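Local coordinates for protein mannose-6-phosphate isomerase (Helicobacter pylori, PDB 2QH5) that probably makes GDP-mannose from mannose 1-phosphate and GTP through the nucleotidyltransferase domain modelled here, and is classed with type 2 mannose-6-phosphate isomerases, at residues Asp105-Thr110 with Phe193-Phe198; Gly136-Phe141 with Gln252-Ile257; Asn7-Gly12 with Asp52-Val57. All blocks are in the same frame, centred on the assembly; numbering follows the deposited sequence.

Interaction 1: residues Asp105-Thr110 with Phe193-Phe198; sequences DLLIVT and FQAGVF
Leu107 N gives the shortest polar bond of the contact, 2.9 Å to Phe193 O with an N-H...O angle of 159°. The return bond, Phe193 N to Leu107 O at 3.2 Å, makes Leu107 and Phe193 an antiparallel hydrogen-bonded pair. One residue along, Leu106 and Gln194 form the non-hydrogen-bonded pair, and there the strand ends. Ala195, the first residue of the following helix, still turns its N-H to Asp105 O at 3.1 Å. Strand 106-111 thus pairs with the end of strand 184-194, while Asp105, just ahead of it, takes the N-H of the first helical residue. This is the junction at which strand 184-194, part of the mixed sheet of the nucleotidyltransferase domain, turns into helix 195-205. Gln194 is the N-cap: its CG lies 3.5 Å from Asp105 O, and its OE1, brought round by a bent last torsion (chi3 72°), accepts a weak capping bond from Val197 N.

Apolar contacts divide between the two faces of the sheet. On the Phe193 side, Val109 CG2 meets ring atom CE1 at 3.8 Å, Leu107 CB reaches CD1 at 4.1 Å, and both approach the ring obliquely. A face of the same ring receives Phe198 CD2, 3.7 Å above its plane and over the ring's margin rather than its centre. Leu107 CD1 goes on to Ala195 CB. On the other face, Leu106 CD2 rests on Gln194 CB at 3.9 Å.

Strand 5-10 pairs along the other edge of 106-111, so this strand is internal to the sheet. Helix 90-99 covers Leu107 and Phe193 through Ala98 and Ile94, Met251 of helix 246-251 also touches Phe193, and helix 119-134 packs on Leu106 through Ile130 and Ala133.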
ATOM      1  N   ASP A 105       8.399  -8.291 -11.108  1.00 72.08           N
ATOM      2  CA  ASP A 105       7.171  -8.789 -10.496  1.00 65.87           C
ATOM      3  C   ASP A 105       6.231  -7.667 -10.057  1.00 58.63           C
ATOM      4  O   ASP A 105       6.650  -6.523  -9.917  1.00 56.53           O
ATOM      5  CB  ASP A 105       7.427  -9.894  -9.441  1.00 71.65           C
ATOM      6  CG  ASP A 105       7.983  -9.379  -8.128  1.00 73.94           C
ATOM      7  OD1 ASP A 105       9.060  -9.864  -7.715  1.00 76.89           O
ATOM      8  OD2 ASP A 105       7.330  -8.540  -7.477  1.00 81.24           O
ATOM      9  N   LEU A 106       4.957  -7.998  -9.896  1.00 54.05           N
ATOM     10  CA  LEU A 106       3.915  -6.997  -9.704  1.00 53.39           C
ATOM     11  C   LEU A 106       3.522  -6.911  -8.252  1.00 52.76           C
ATOM     12  O   LEU A 106       3.393  -7.926  -7.570  1.00 56.66           O
ATOM     13  CB  LEU A 106       2.674  -7.316 -10.553  1.00 56.47           C
ATOM     14  CG  LEU A 106       2.835  -7.360 -12.080  1.00 63.35           C
ATOM     15  CD1 LEU A 106       1.705  -8.157 -12.718  1.00 68.34           C
ATOM     16  CD2 LEU A 106       2.940  -5.962 -12.696  1.00 61.11           C
ATOM     17  N   LEU A 107       3.314  -5.684  -7.796  1.00 51.16           N
ATOM     18  CA  LEU A 107       3.090  -5.397  -6.401  1.00 46.38           C
ATOM     19  C   LEU A 107       1.681  -4.903  -6.206  1.00 48.60           C
ATOM     20  O   LEU A 107       1.263  -3.946  -6.847  1.00 52.75           O
ATOM     21  CB  LEU A 107       4.067  -4.316  -5.934  1.00 42.83           C
ATOM     22  CG  LEU A 107       5.373  -4.632  -5.208  1.00 38.89           C
ATOM     23  CD1 LEU A 107       6.105  -5.812  -5.774  1.00 38.82           C
ATOM     24  CD2 LEU A 107       6.252  -3.385  -5.248  1.00 43.25           C
ATOM     25  N   ILE A 108       0.950  -5.568  -5.322  1.00 49.91           N
ATOM     26  CA  ILE A 108      -0.366  -5.121  -4.911  1.00 46.44           C
ATOM     27  C   ILE A 108      -0.213  -4.608  -3.484  1.00 48.76           C
ATOM     28  O   ILE A 108      -0.050  -5.403  -2.559  1.00 43.86           O
ATOM     29  CB  ILE A 108      -1.393  -6.274  -4.972  1.00 44.09           C
ATOM     30  CG1 ILE A 108      -1.471  -6.856  -6.383  1.00 49.84           C
ATOM     31  CG2 ILE A 108      -2.783  -5.806  -4.526  1.00 47.89           C
ATOM     32  CD1 ILE A 108      -2.281  -8.135  -6.466  1.00 48.44           C
ATOM     33  N   VAL A 109      -0.257  -3.284  -3.325  1.00 45.86           N
ATOM     34  CA  VAL A 109       0.016  -2.602  -2.055  1.00 45.82           C
ATOM     35  C   VAL A 109      -1.289  -2.254  -1.345  1.00 53.45           C
ATOM     36  O   VAL A 109      -2.074  -1.456  -1.840  1.00 58.69           O
ATOM     37  CB  VAL A 109       0.854  -1.316  -2.283  1.00 47.35           C
ATOM     38  CG1 VAL A 109       1.026  -0.539  -0.995  1.00 43.25           C
ATOM     39  CG2 VAL A 109       2.212  -1.660  -2.877  1.00 40.08           C
ATOM     40  N   THR A 110      -1.510  -2.861  -0.180  1.00 60.45           N
ATOM     41  CA  THR A 110      -2.815  -2.834   0.486  1.00 57.45           C
ATOM     42  C   THR A 110      -2.691  -2.521   1.969  1.00 58.25           C
ATOM     43  O   THR A 110      -2.154  -3.330   2.716  1.00 63.94           O
ATOM     44  CB  THR A 110      -3.542  -4.212   0.347  1.00 58.38           C
ATOM     45  OG1 THR A 110      -2.683  -5.280   0.792  1.00 41.39           O
ATOM     46  CG2 THR A 110      -3.918  -4.472  -1.097  1.00 57.81           C
ATOM     47  N   PHE A 193       1.431  -1.704  -9.131  1.00 34.19           N
ATOM     48  CA  PHE A 193       2.483  -1.311 -10.070  1.00 37.03           C
ATOM     49  C   PHE A 193       3.536  -2.400 -10.102  1.00 44.74           C
ATOM     50  O   PHE A 193       3.637  -3.193  -9.165  1.00 52.49           O
ATOM     51  CB  PHE A 193       3.157   0.033  -9.712  1.00 41.56           C
ATOM     52  CG  PHE A 193       3.148   0.379  -8.231  1.00 46.06           C
ATOM     53  CD1 PHE A 193       3.825  -0.406  -7.295  1.00 41.58           C
ATOM     54  CD2 PHE A 193       2.478   1.518  -7.785  1.00 49.42           C
ATOM     55  CE1 PHE A 193       3.809  -0.075  -5.949  1.00 49.10           C
ATOM     56  CE2 PHE A 193       2.464   1.867  -6.436  1.00 45.67           C
ATOM     57  CZ  PHE A 193       3.116   1.068  -5.514  1.00 46.46           C
ATOM     58  N   GLN A 194       4.314  -2.449 -11.175  1.00 40.79           N
ATOM     59  CA  GLN A 194       5.476  -3.315 -11.206  1.00 45.27           C
ATOM     60  C   GLN A 194       6.568  -2.680 -10.335  1.00 50.50           C
ATOM     61  O   GLN A 194       6.642  -1.453 -10.231  1.00 55.51           O
ATOM     62  CB  GLN A 194       5.953  -3.488 -12.642  1.00 42.01           C
ATOM     63  CG  GLN A 194       7.024  -4.528 -12.826  1.00 42.82           C
ATOM     64  CD  GLN A 194       7.910  -4.233 -14.006  1.00 47.86           C
ATOM     65  OE1 GLN A 194       8.736  -3.311 -13.975  1.00 56.69           O
ATOM     66  NE2 GLN A 194       7.748  -5.014 -15.064  1.00 43.75           N
ATOM     67  N   ALA A 195       7.391  -3.515  -9.699  1.00 50.19           N
ATOM     68  CA  ALA A 195       8.438  -3.048  -8.790  1.00 51.40           C
ATOM     69  C   ALA A 195       9.431  -2.125  -9.494  1.00 54.38           C
ATOM     70  O   ALA A 195       9.745  -1.041  -8.996  1.00 58.83           O
ATOM     71  CB  ALA A 195       9.154  -4.228  -8.162  1.00 52.79           C
ATOM     72  N   GLY A 196       9.894  -2.558 -10.663  1.00 54.49           N
ATOM     73  CA  GLY A 196      10.840  -1.804 -11.484  1.00 55.25           C
ATOM     74  C   GLY A 196      10.385  -0.428 -11.922  1.00 57.08           C
ATOM     75  O   GLY A 196      11.135   0.537 -11.780  1.00 61.04           O
ATOM     76  N   VAL A 197       9.168  -0.332 -12.463  1.00 55.02           N
ATOM     77  CA  VAL A 197       8.602   0.970 -12.835  1.00 53.87           C
ATOM     78  C   VAL A 197       8.347   1.860 -11.621  1.00 52.70           C
ATOM     79  O   VAL A 197       8.576   3.076 -11.688  1.00 54.08           O
ATOM     80  CB  VAL A 197       7.342   0.859 -13.784  1.00 57.60           C
ATOM     81  CG1 VAL A 197       6.869  -0.560 -13.900  1.00 58.23           C
ATOM     82  CG2 VAL A 197       6.192   1.807 -13.365  1.00 51.33           C
ATOM     83  N   PHE A 198       7.900   1.265 -10.513  1.00 51.04           N
ATOM     84  CA  PHE A 198       7.795   2.023  -9.265  1.00 50.79           C
ATOM     85  C   PHE A 198       9.144   2.637  -8.871  1.00 50.66           C
ATOM     86  O   PHE A 198       9.213   3.821  -8.543  1.00 49.07           O
ATOM     87  CB  PHE A 198       7.261   1.188  -8.102  1.00 44.42           C
ATOM     88  CG  PHE A 198       7.335   1.906  -6.786  1.00 43.76           C
ATOM     89  CD1 PHE A 198       8.419   1.731  -5.940  1.00 36.94           C
ATOM     90  CD2 PHE A 198       6.345   2.809  -6.420  1.00 49.70           C
ATOM     91  CE1 PHE A 198       8.507   2.409  -4.750  1.00 36.75           C
ATOM     92  CE2 PHE A 198       6.423   3.496  -5.223  1.00 44.00           C
ATOM     93  CZ  PHE A 198       7.508   3.302  -4.384  1.00 45.26           C
TER

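Interaction 2: residues Gly136-Phe141 with Gln252-Ile257; sequences GFLVTF and QQSHKI
Leu138 and Ile257 form a parallel beta bridge where two strands of the mixed sheet of this nucleotidyltransferase domain begin side by side. The close-packed part is centred on Lys256 O. It accepts from Leu138 N at 2.8 Å with an N-H...O angle of 167°, and CD2 at the edge of the Phe137 ring lies 3.6 Å from it. A second backbone approach, Ile257 CA to Leu138 O at 3.4 Å, has the CA-H...O geometry expected between parallel strands. Farther along, the methyls Thr140 CG2 and Ile257 CG2 meet at 4.0 Å, with the side chains crossing at a slant. Leu138, Thr140 and Ile257 are all buried.

The looser, partly exposed side is that of Gly136 and the outer part of the Lys256 side chain. Gly136 ends helix 119-134 in a Schellman motif with positive phi (108°), and the Lys256 chain runs out extended past it, its CD 4.0 Å from Gly136 O. The ammonium is directed to Glu201 of helix 195-205 in a long, weak ion pair. That glutamate has a firmer hold on Ser254 OG, to which it is hydrogen-bonded. Ser254 OG also accepts from Lys256 N, which makes an ST turn just before the strand. Trans to the serine's own nitrogen (chi1 -176°), Ser254 OG faces Leu138, whose CD1 methyl lies 3.4 Å from it.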
ATOM      1  N   GLY A 136       2.707  -0.493 -17.772  1.00 65.25           N
ATOM      2  CA  GLY A 136       3.772   0.382 -17.297  1.00 64.38           C
ATOM      3  C   GLY A 136       3.271   1.535 -16.454  1.00 58.74           C
ATOM      4  O   GLY A 136       3.985   2.521 -16.270  1.00 64.24           O
ATOM      5  N   PHE A 137       2.051   1.397 -15.935  1.00 56.91           N
ATOM      6  CA  PHE A 137       1.407   2.423 -15.112  1.00 51.49           C
ATOM      7  C   PHE A 137       1.504   2.171 -13.593  1.00 55.76           C
ATOM      8  O   PHE A 137       1.715   1.030 -13.141  1.00 56.33           O
ATOM      9  CB  PHE A 137      -0.073   2.544 -15.484  1.00 54.47           C
ATOM     10  CG  PHE A 137      -0.326   3.066 -16.875  1.00 58.09           C
ATOM     11  CD1 PHE A 137      -0.773   2.210 -17.881  1.00 58.89           C
ATOM     12  CD2 PHE A 137      -0.152   4.416 -17.170  1.00 57.70           C
ATOM     13  CE1 PHE A 137      -1.027   2.683 -19.171  1.00 56.72           C
ATOM     14  CE2 PHE A 137      -0.400   4.898 -18.447  1.00 61.52           C
ATOM     15  CZ  PHE A 137      -0.840   4.028 -19.453  1.00 61.37           C
ATOM     16  N   LEU A 138       1.350   3.259 -12.833  1.00 50.94           N
ATOM     17  CA  LEU A 138       1.149   3.244 -11.384  1.00 52.57           C
ATOM     18  C   LEU A 138      -0.340   3.374 -11.122  1.00 51.78           C
ATOM     19  O   LEU A 138      -0.936   4.419 -11.388  1.00 53.29           O
ATOM     20  CB  LEU A 138       1.858   4.428 -10.710  1.00 52.32           C
ATOM     21  CG  LEU A 138       3.359   4.629 -10.923  1.00 54.15           C
ATOM     22  CD1 LEU A 138       3.844   5.827 -10.125  1.00 46.28           C
ATOM     23  CD2 LEU A 138       4.133   3.381 -10.538  1.00 43.68           C
ATOM     24  N   VAL A 139      -0.941   2.320 -10.595  1.00 48.18           N
ATOM     25  CA  VAL A 139      -2.384   2.253 -10.540  1.00 48.35           C
ATOM     26  C   VAL A 139      -2.844   2.583  -9.148  1.00 50.76           C
ATOM     27  O   VAL A 139      -2.356   2.025  -8.167  1.00 53.98           O
ATOM     28  CB  VAL A 139      -2.925   0.864 -10.980  1.00 46.83           C
ATOM     29  CG1 VAL A 139      -4.419   0.916 -11.178  1.00 54.71           C
ATOM     30  CG2 VAL A 139      -2.241   0.401 -12.257  1.00 43.37           C
ATOM     31  N   THR A 140      -3.783   3.517  -9.082  1.00 57.69           N
ATOM     32  CA  THR A 140      -4.411   3.919  -7.840  1.00 60.73           C
ATOM     33  C   THR A 140      -5.905   3.560  -7.886  1.00 61.40           C
ATOM     34  O   THR A 140      -6.407   3.152  -8.931  1.00 65.17           O
ATOM     35  CB  THR A 140      -4.194   5.419  -7.590  1.00 61.50           C
ATOM     36  OG1 THR A 140      -4.570   5.733  -6.246  1.00 79.41           O
ATOM     37  CG2 THR A 140      -5.000   6.265  -8.568  1.00 59.77           C
ATOM     38  N   PHE A 141      -6.605   3.684  -6.760  1.00 59.16           N
ATOM     39  CA  PHE A 141      -8.005   3.279  -6.687  1.00 58.39           C
ATOM     40  C   PHE A 141      -8.901   4.396  -6.159  1.00 63.86           C
ATOM     41  O   PHE A 141      -8.628   4.978  -5.108  1.00 63.93           O
ATOM     42  CB  PHE A 141      -8.180   2.035  -5.810  1.00 57.01           C
ATOM     43  CG  PHE A 141      -7.610   0.768  -6.398  1.00 59.95           C
ATOM     44  CD1 PHE A 141      -6.239   0.502  -6.349  1.00 53.95           C
ATOM     45  CD2 PHE A 141      -8.449  -0.187  -6.956  1.00 61.75           C
ATOM     46  CE1 PHE A 141      -5.715  -0.677  -6.878  1.00 58.13           C
ATOM     47  CE2 PHE A 141      -7.930  -1.374  -7.487  1.00 64.53           C
ATOM     48  CZ  PHE A 141      -6.564  -1.619  -7.445  1.00 56.72           C
ATOM     49  N   GLN A 252       1.852  12.856  -6.506  1.00 63.94           N
ATOM     50  CA  GLN A 252       1.557  14.233  -6.904  1.00 64.01           C
ATOM     51  C   GLN A 252       2.431  14.714  -8.071  1.00 65.91           C
ATOM     52  O   GLN A 252       2.283  15.847  -8.541  1.00 65.52           O
ATOM     53  CB  GLN A 252       1.688  15.185  -5.712  1.00 61.76           C
ATOM     54  CG  GLN A 252       0.526  15.111  -4.737  1.00 64.74           C
ATOM     55  CD  GLN A 252       0.468  16.299  -3.794  1.00 74.29           C
ATOM     56  OE1 GLN A 252      -0.564  16.556  -3.173  1.00 83.03           O
ATOM     57  NE2 GLN A 252       1.576  17.031  -3.681  1.00 77.72           N
ATOM     58  N   GLN A 253       3.332  13.858  -8.546  1.00 66.01           N
ATOM     59  CA  GLN A 253       4.283  14.268  -9.575  1.00 65.36           C
ATOM     60  C   GLN A 253       4.407  13.298 -10.726  1.00 63.64           C
ATOM     61  O   GLN A 253       4.970  13.645 -11.763  1.00 66.88           O
ATOM     62  CB  GLN A 253       5.660  14.490  -8.961  1.00 69.49           C
ATOM     63  CG  GLN A 253       5.822  15.854  -8.349  1.00 78.56           C
ATOM     64  CD  GLN A 253       6.314  15.772  -6.936  1.00 88.79           C
ATOM     65  OE1 GLN A 253       5.652  16.248  -6.015  1.00 97.70           O
ATOM     66  NE2 GLN A 253       7.472  15.146  -6.744  1.00 90.75           N
ATOM     67  N   SER A 254       3.903  12.083 -10.545  1.00 63.04           N
ATOM     68  CA  SER A 254       4.013  11.063 -11.585  1.00 65.78           C
ATOM     69  C   SER A 254       3.068  11.324 -12.775  1.00 64.79           C
ATOM     70  O   SER A 254       1.878  11.644 -12.605  1.00 51.42           O
ATOM     71  CB  SER A 254       3.784   9.665 -11.006  1.00 64.67           C
ATOM     72  OG  SER A 254       3.972   8.677 -12.002  1.00 66.59           O
ATOM     73  N   HIS A 255       3.623  11.188 -13.976  1.00 61.55           N
ATOM     74  CA  HIS A 255       2.851  11.321 -15.201  1.00 65.54           C
ATOM     75  C   HIS A 255       2.198   9.995 -15.605  1.00 63.32           C
ATOM     76  O   HIS A 255       1.452   9.946 -16.584  1.00 65.84           O
ATOM     77  CB  HIS A 255       3.742  11.829 -16.338  1.00 68.99           C
ATOM     78  CG  HIS A 255       4.299  13.199 -16.108  1.00 80.98           C
ATOM     79  ND1 HIS A 255       3.522  14.337 -16.141  1.00 84.59           N
ATOM     80  CD2 HIS A 255       5.564  13.615 -15.854  1.00 87.64           C
ATOM     81  CE1 HIS A 255       4.281  15.393 -15.910  1.00 89.96           C
ATOM     82  NE2 HIS A 255       5.524  14.982 -15.731  1.00 90.40           N
ATOM     83  N   LYS A 256       2.469   8.934 -14.842  1.00 58.22           N
ATOM     84  CA  LYS A 256       2.072   7.576 -15.214  1.00 49.82           C
ATOM     85  C   LYS A 256       0.978   6.964 -14.341  1.00 51.21           C
ATOM     86  O   LYS A 256       1.000   5.766 -14.066  1.00 56.85           O
ATOM     87  CB  LYS A 256       3.297   6.676 -15.234  1.00 50.99           C
ATOM     88  CG  LYS A 256       4.350   7.177 -16.185  1.00 55.74           C
ATOM     89  CD  LYS A 256       5.501   6.220 -16.362  1.00 60.88           C
ATOM     90  CE  LYS A 256       6.445   6.774 -17.422  1.00 65.15           C
ATOM     91  NZ  LYS A 256       7.759   6.094 -17.433  1.00 67.67           N
ATOM     92  N   ILE A 257       0.001   7.777 -13.953  1.00 51.53           N
ATOM     93  CA  ILE A 257      -1.049   7.363 -13.023  1.00 55.42           C
ATOM     94  C   ILE A 257      -2.409   7.100 -13.684  1.00 57.17           C
ATOM     95  O   ILE A 257      -2.969   7.982 -14.342  1.00 59.48           O
ATOM     96  CB  ILE A 257      -1.218   8.418 -11.900  1.00 57.82           C
ATOM     97  CG1 ILE A 257       0.105   8.597 -11.158  1.00 60.01           C
ATOM     98  CG2 ILE A 257      -2.345   8.034 -10.916  1.00 55.35           C
ATOM     99  CD1 ILE A 257       0.131   9.800 -10.255  1.00 68.93           C
TER

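Interaction 3: residues Asn7-Gly12 with Asp52-Val57; sequences NILLSG and DETLIV
Asn7 and Thr54 lie side by side on one face of two parallel strands, and the asparagine can be traced outward atom by atom. Its CB faces both branches of Thr54, OG1 and CG2, from one side. With CG swung away from the backbone N (chi1 179°), the amide carbon passes 4.0 Å from Thr54 CG2, and OD1 comes to 3.5 Å from the same methyl. OD1 accepts from a water at 2.6 Å, which in turn accepts from Thr54 OG1, so the water bridges Asn7 OD1 and Thr54 OG1. ND2 turns to the neighbouring strand 106-111, bonding Thr110 OG1 and Ile108 O; both ends of the amide are thus engaged, which fixes its rotation.

The backbones confirm the parallel register. Leu55 N donates to Asn7 O at 2.8 Å and an angle of 176°, and its own carbonyl accepts from Leu9 N. Where strand 7-10 runs out, Val57 O takes two donors, Ser11 N at 2.8 Å and Gly12 N at 3.0 Å, as the chain enters the next loop. Leu9 CD1 touches Ile56 CD1 on the Asn7 face, while Val57 CG1 meets Leu10 CD2 at 3.8 Å on the opposite one.

Helices 39-48 and 90-99 cover the two faces. Two parallel strands, their axes 21° apart, joined by helix 39-48 form a beta-alpha-beta unit, the building block of the Rossmann-like nucleotide-binding fold of GT-A nucleotidyltransferases.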
ATOM      1  N   ASN A   7       1.650  -9.387  -2.625  1.00 51.26           N
ATOM      2  CA  ASN A   7       0.848  -8.518  -1.785  1.00 47.54           C
ATOM      3  C   ASN A   7       1.765  -7.824  -0.790  1.00 48.43           C
ATOM      4  O   ASN A   7       2.467  -8.487  -0.035  1.00 51.92           O
ATOM      5  CB  ASN A   7      -0.234  -9.309  -1.047  1.00 43.78           C
ATOM      6  CG  ASN A   7      -1.086  -8.434  -0.139  1.00 50.44           C
ATOM      7  OD1 ASN A   7      -1.541  -8.885   0.912  1.00 50.55           O
ATOM      8  ND2 ASN A   7      -1.299  -7.180  -0.537  1.00 32.80           N
ATOM      9  N   ILE A   8       1.779  -6.493  -0.809  1.00 51.50           N
ATOM     10  CA  ILE A   8       2.496  -5.721   0.201  1.00 45.91           C
ATOM     11  C   ILE A   8       1.484  -5.206   1.202  1.00 42.25           C
ATOM     12  O   ILE A   8       0.796  -4.211   0.956  1.00 45.86           O
ATOM     13  CB  ILE A   8       3.281  -4.543  -0.383  1.00 43.20           C
ATOM     14  CG1 ILE A   8       4.157  -4.990  -1.570  1.00 43.94           C
ATOM     15  CG2 ILE A   8       4.100  -3.872   0.715  1.00 40.49           C
ATOM     16  CD1 ILE A   8       5.195  -6.035  -1.242  1.00 33.94           C
ATOM     17  N   LEU A   9       1.409  -5.894   2.336  1.00 37.73           N
ATOM     18  CA  LEU A   9       0.387  -5.640   3.346  1.00 38.85           C
ATOM     19  C   LEU A   9       0.948  -4.653   4.367  1.00 42.74           C
ATOM     20  O   LEU A   9       1.731  -5.024   5.235  1.00 45.63           O
ATOM     21  CB  LEU A   9      -0.015  -6.974   4.011  1.00 27.82           C
ATOM     22  CG  LEU A   9      -1.468  -7.281   4.364  1.00 44.51           C
ATOM     23  CD1 LEU A   9      -1.506  -8.518   5.245  1.00 34.48           C
ATOM     24  CD2 LEU A   9      -2.184  -6.123   5.052  1.00 26.47           C
ATOM     25  N   LEU A  10       0.570  -3.386   4.244  1.00 48.44           N
ATOM     26  CA  LEU A  10       1.107  -2.348   5.111  1.00 49.69           C
ATOM     27  C   LEU A  10       0.365  -2.273   6.438  1.00 56.22           C
ATOM     28  O   LEU A  10      -0.794  -1.844   6.476  1.00 61.02           O
ATOM     29  CB  LEU A  10       1.041  -0.984   4.424  1.00 47.66           C
ATOM     30  CG  LEU A  10       1.764  -0.777   3.092  1.00 48.19           C
ATOM     31  CD1 LEU A  10       1.322   0.543   2.501  1.00 58.58           C
ATOM     32  CD2 LEU A  10       3.260  -0.799   3.260  1.00 33.60           C
ATOM     33  N   SER A  11       1.044  -2.659   7.520  1.00 57.61           N
ATOM     34  CA  SER A  11       0.469  -2.606   8.865  0.50 59.25           C
ATOM     35  C   SER A  11       1.167  -1.595   9.775  1.00 63.52           C
ATOM     36  O   SER A  11       0.556  -1.060  10.697  1.00 64.69           O
ATOM     37  CB  SER A  11       0.496  -3.988   9.503  0.50 56.71           C
ATOM     38  OG  SER A  11      -0.070  -4.942   8.624  0.50 51.74           O
ATOM     39  N   GLY A  12       2.447  -1.342   9.516  1.00 65.35           N
ATOM     40  CA  GLY A  12       3.224  -0.401  10.324  1.00 66.51           C
ATOM     41  C   GLY A  12       2.660   1.008  10.334  1.00 65.63           C
ATOM     42  O   GLY A  12       2.060   1.437  11.321  1.00 64.91           O
ATOM     43  N   ASP A  52       0.723 -14.396  -5.169  1.00 62.81           N
ATOM     44  CA  ASP A  52       1.694 -15.502  -5.047  1.00 68.87           C
ATOM     45  C   ASP A  52       2.488 -15.520  -3.726  1.00 71.94           C
ATOM     46  O   ASP A  52       2.783 -16.591  -3.180  1.00 73.45           O
ATOM     47  CB  ASP A  52       2.680 -15.490  -6.220  1.00 70.46           C
ATOM     48  CG  ASP A  52       2.003 -15.701  -7.557  1.00 80.87           C
ATOM     49  OD1 ASP A  52       0.844 -16.173  -7.585  1.00 84.42           O
ATOM     50  OD2 ASP A  52       2.635 -15.393  -8.590  1.00 91.12           O
ATOM     51  N   GLU A  53       2.863 -14.336  -3.246  1.00 70.81           N
ATOM     52  CA  GLU A  53       3.583 -14.170  -1.986  1.00 65.70           C
ATOM     53  C   GLU A  53       3.031 -12.951  -1.277  1.00 63.72           C
ATOM     54  O   GLU A  53       2.669 -11.972  -1.925  1.00 65.74           O
ATOM     55  CB  GLU A  53       5.067 -13.918  -2.241  1.00 64.89           C
ATOM     56  CG  GLU A  53       5.852 -15.073  -2.845  1.00 67.89           C
ATOM     57  CD  GLU A  53       7.348 -14.777  -2.930  1.00 74.80           C
ATOM     58  OE1 GLU A  53       8.101 -15.657  -3.401  1.00 84.28           O
ATOM     59  OE2 GLU A  53       7.777 -13.669  -2.523  1.00 79.68           O
ATOM     60  N   THR A  54       2.963 -12.997   0.051  1.00 59.32           N
ATOM     61  CA  THR A  54       2.687 -11.785   0.814  1.00 56.02           C
ATOM     62  C   THR A  54       3.956 -11.309   1.519  1.00 55.01           C
ATOM     63  O   THR A  54       4.788 -12.117   1.932  1.00 58.72           O
ATOM     64  CB  THR A  54       1.523 -11.974   1.805  1.00 52.89           C
ATOM     65  OG1 THR A  54       0.404 -12.522   1.101  1.00 54.88           O
ATOM     66  CG2 THR A  54       1.100 -10.643   2.428  1.00 49.80           C
ATOM     67  N   LEU A  55       4.123  -9.993   1.578  1.00 48.94           N
ATOM     68  CA  LEU A  55       5.116  -9.359   2.421  1.00 41.29           C
ATOM     69  C   LEU A  55       4.365  -8.437   3.343  1.00 41.91           C
ATOM     70  O   LEU A  55       3.772  -7.458   2.900  1.00 50.04           O
ATOM     71  CB  LEU A  55       6.138  -8.563   1.602  1.00 43.67           C
ATOM     72  CG  LEU A  55       7.246  -7.822   2.377  1.00 38.79           C
ATOM     73  CD1 LEU A  55       7.969  -8.762   3.318  1.00 34.61           C
ATOM     74  CD2 LEU A  55       8.248  -7.174   1.424  1.00 40.40           C
ATOM     75  N   ILE A  56       4.374  -8.778   4.626  1.00 46.31           N
ATOM     76  CA  ILE A  56       3.741  -7.987   5.668  1.00 38.58           C
ATOM     77  C   ILE A  56       4.778  -7.048   6.240  1.00 43.82           C
ATOM     78  O   ILE A  56       5.852  -7.475   6.671  1.00 41.60           O
ATOM     79  CB  ILE A  56       3.230  -8.890   6.787  1.00 43.40           C
ATOM     80  CG1 ILE A  56       2.541 -10.125   6.180  1.00 39.71           C
ATOM     81  CG2 ILE A  56       2.356  -8.106   7.750  1.00 40.97           C
ATOM     82  CD1 ILE A  56       1.323 -10.576   6.914  1.00 46.30           C
ATOM     83  N   VAL A  57       4.481  -5.761   6.200  1.00 42.63           N
ATOM     84  CA  VAL A  57       5.359  -4.802   6.820  1.00 44.57           C
ATOM     85  C   VAL A  57       4.681  -4.205   8.062  1.00 49.26           C
ATOM     86  O   VAL A  57       3.642  -3.576   7.967  1.00 47.49           O
ATOM     87  CB  VAL A  57       5.964  -3.773   5.793  1.00 46.86           C
ATOM     88  CG1 VAL A  57       5.223  -3.788   4.466  1.00 43.95           C
ATOM     89  CG2 VAL A  57       6.106  -2.372   6.381  1.00 37.00           C
TER
HETATM   90  O   HOH W   1      -1.991 -11.435   1.352  1.00 43.27           O

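From the N terminus, interaction 3 closes first, returning the chain to strand 5-10 after helix 39-48. Interaction 1 opens only later, at 105-110, and interaction 2 opens at 136-141 before interaction 1 has closed at 193-198; interaction 2 itself closes at 252-257, so these two cross. Strand 106-111 is shared: it borders strand 5-10, where Val109 CG1 lies 3.7 Å from Leu10 CD1, and strand 184-194. The latter also adjoins 138-144, and Phe193 CB touches Leu138 CD2 at 3.6 Å. Interactions 2 and 3 do not touch, their centres about 20 Å apart, yet all three belong to one continuous sheet, joining the early parallel strands to the last one, 257-261.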